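Local atomic coordinates of UTP--glucose-1-phosphate uridylyltransferase YngB (Bacillus subtilis, PDB entry 7O2N), a protein that catalyses the formation of UDP-glucose from glucose 1-phosphate and UTP, feeding glycolipid synthesis and wall teichoic acid glucosylation in Bacillus subtilis during anaerobic fermentative growth. Residues 158-163 against 250-255. Sequence-based numbering, arbitrary orientation.
Sequences GVQSVL and GNRYDI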
loop_
_atom_site.group_PDB
_atom_site.type_symbol
_atom_site.label_atom_id
_atom_site.label_comp_id
_atom_site.label_asym_id
_atom_site.label_seq_id
_atom_site.Cartn_x
_atom_site.Cartn_y
_atom_site.Cartn_z
ATOM N N GLY A 158 -6.570 4.198 27.190
ATOM C CA GLY A 158 -5.862 5.292 26.542
ATOM C C GLY A 158 -6.826 6.234 25.818
ATOM O O GLY A 158 -7.631 5.796 24.989
ATOM N N VAL A 159 -6.738 7.534 26.148
ATOM C CA VAL A 159 -7.723 8.517 25.712
ATOM C C VAL A 159 -7.053 9.780 25.170
ATOM O O VAL A 159 -5.878 10.081 25.433
ATOM C CB VAL A 159 -8.762 8.861 26.800
ATOM C CG1 VAL A 159 -9.742 7.723 27.027
ATOM C CG2 VAL A 159 -8.134 9.350 28.110
ATOM N N GLN A 160 -7.866 10.492 24.375
ATOM C CA GLN A 160 -7.631 11.840 23.874
ATOM C C GLN A 160 -8.995 12.490 23.603
ATOM O O GLN A 160 -10.006 11.805 23.410
ATOM C CB GLN A 160 -6.757 11.791 22.615
ATOM C CG GLN A 160 -5.266 11.708 22.897
ATOM C CD GLN A 160 -4.496 11.876 21.616
ATOM O OE1 GLN A 160 -5.083 11.785 20.536
ATOM N NE2 GLN A 160 -3.197 12.153 21.716
ATOM N N SER A 161 -9.037 13.824 23.608
ATOM C CA SER A 161 -10.310 14.492 23.395
ATOM C C SER A 161 -10.613 14.602 21.900
ATOM O O SER A 161 -9.726 14.508 21.053
ATOM C CB SER A 161 -10.369 15.821 24.095
ATOM O OG SER A 161 -9.057 16.278 24.366
ATOM N N VAL A 162 -11.894 14.793 21.588
ATOM C CA VAL A 162 -12.309 14.905 20.207
ATOM C C VAL A 162 -13.431 15.944 20.117
ATOM O O VAL A 162 -14.064 16.265 21.120
ATOM C CB VAL A 162 -12.662 13.510 19.652
ATOM C CG1 VAL A 162 -13.865 12.869 20.326
ATOM C CG2 VAL A 162 -12.823 13.528 18.141
ATOM N N LEU A 163 -13.640 16.516 18.923
ATOM C CA LEU A 163 -14.686 17.513 18.746
ATOM C C LEU A 163 -16.033 16.817 18.910
ATOM O O LEU A 163 -16.165 15.668 18.508
ATOM C CB LEU A 163 -14.568 18.159 17.361
ATOM C CG LEU A 163 -13.150 18.326 16.810
ATOM C CD1 LEU A 163 -13.148 18.370 15.284
ATOM C CD2 LEU A 163 -12.441 19.552 17.397
ATOM N N GLY A 250 1.032 12.192 22.650
ATOM C CA GLY A 250 1.540 12.453 21.301
ATOM C C GLY A 250 0.530 12.945 20.251
ATOM O O GLY A 250 -0.639 13.227 20.537
ATOM N N ASN A 251 1.000 12.992 18.999
ATOM C CA ASN A 251 0.204 13.404 17.850
ATOM C C ASN A 251 -0.383 12.196 17.147
ATOM O O ASN A 251 0.352 11.265 16.815
ATOM C CB ASN A 251 1.029 14.149 16.809
ATOM C CG ASN A 251 1.140 15.614 17.156
ATOM O OD1 ASN A 251 0.125 16.256 17.452
ATOM N ND2 ASN A 251 2.363 16.124 17.175
ATOM N N ARG A 252 -1.694 12.255 16.884
ATOM C CA ARG A 252 -2.453 11.069 16.519
ATOM C C ARG A 252 -2.994 11.123 15.083
ATOM O O ARG A 252 -3.754 12.019 14.720
ATOM C CB ARG A 252 -3.587 10.880 17.522
ATOM C CG ARG A 252 -4.659 9.942 17.006
ATOM C CD ARG A 252 -5.675 9.577 18.048
ATOM N NE ARG A 252 -6.629 8.772 17.299
ATOM C CZ ARG A 252 -7.742 9.258 16.763
ATOM N NH1 ARG A 252 -8.038 10.542 16.950
ATOM N NH2 ARG A 252 -8.547 8.452 16.081
ATOM N N TYR A 253 -2.654 10.109 14.277
ATOM C CA TYR A 253 -3.097 10.036 12.894
ATOM C C TYR A 253 -3.998 8.828 12.692
ATOM O O TYR A 253 -3.503 7.700 12.628
ATOM C CB TYR A 253 -1.892 9.952 11.965
ATOM C CG TYR A 253 -0.924 11.066 12.224
ATOM C CD1 TYR A 253 -1.246 12.384 11.930
ATOM C CD2 TYR A 253 0.286 10.799 12.822
ATOM C CE1 TYR A 253 -0.373 13.421 12.206
ATOM C CE2 TYR A 253 1.179 11.823 13.087
ATOM C CZ TYR A 253 0.847 13.134 12.792
ATOM O OH TYR A 253 1.745 14.125 13.067
ATOM N N ASP A 254 -5.313 9.095 12.609
ATOM C CA ASP A 254 -6.294 8.051 12.369
ATOM C C ASP A 254 -6.080 7.515 10.956
ATOM O O ASP A 254 -5.825 8.288 10.028
ATOM C CB ASP A 254 -7.710 8.535 12.684
ATOM C CG ASP A 254 -8.816 7.815 11.923
ATOM O OD1 ASP A 254 -8.797 7.837 10.656
ATOM O OD2 ASP A 254 -9.705 7.250 12.584
ATOM N N ILE A 255 -6.139 6.179 10.817
ATOM C CA ILE A 255 -5.969 5.518 9.530
ATOM C C ILE A 255 -7.144 4.579 9.233
ATOM O O ILE A 255 -6.953 3.536 8.605
ATOM C CB ILE A 255 -4.611 4.787 9.482
ATOM C CG1 ILE A 255 -4.476 3.733 10.586
ATOM C CG2 ILE A 255 -3.482 5.791 9.536
ATOM C CD1 ILE A 255 -3.116 3.082 10.670
#
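A small polar bridge near the surface joins Gln-160, on a strand of the large mixed sheet, to Gly-250, just before strand 251-254, and to Arg-252 within that strand, which pairs with strand 133-136 in a separate two-stranded sheet. The backbones stay apart: the nearest CA atoms, of Gln-160 and Arg-252, are 9.0 Å from each other, and side chains span the gap. With CG anti to its carbonyl carbon (chi1 -84°) and the chain extended beyond, Gln-160 carries its amide across. NE2 of Gln-160 gives a weak hydrogen bond to O of Gly-250, 3.0 Å long but bent to 133° at the hydrogen; its stronger acceptor is Leu-248 O. The amide oxygen OE1 of Gln-160 lies 3.4 Å from CD of Arg-252, against the aliphatic stem, while the two side chains pass each other in opposite directions. The guanidinium, turned 84° from the amide plane, hydrogen-bonds through NH2 to Tyr-170 OH. A leucine in place of Gln-160 would probably leave the carbonyls of Leu-248 and Gly-250 without this shared donor and weaken the tie between the sheets. The arrangement links the large mixed sheet to the two-stranded antiparallel one within the GT-A-clan nucleotidyl transferase domain.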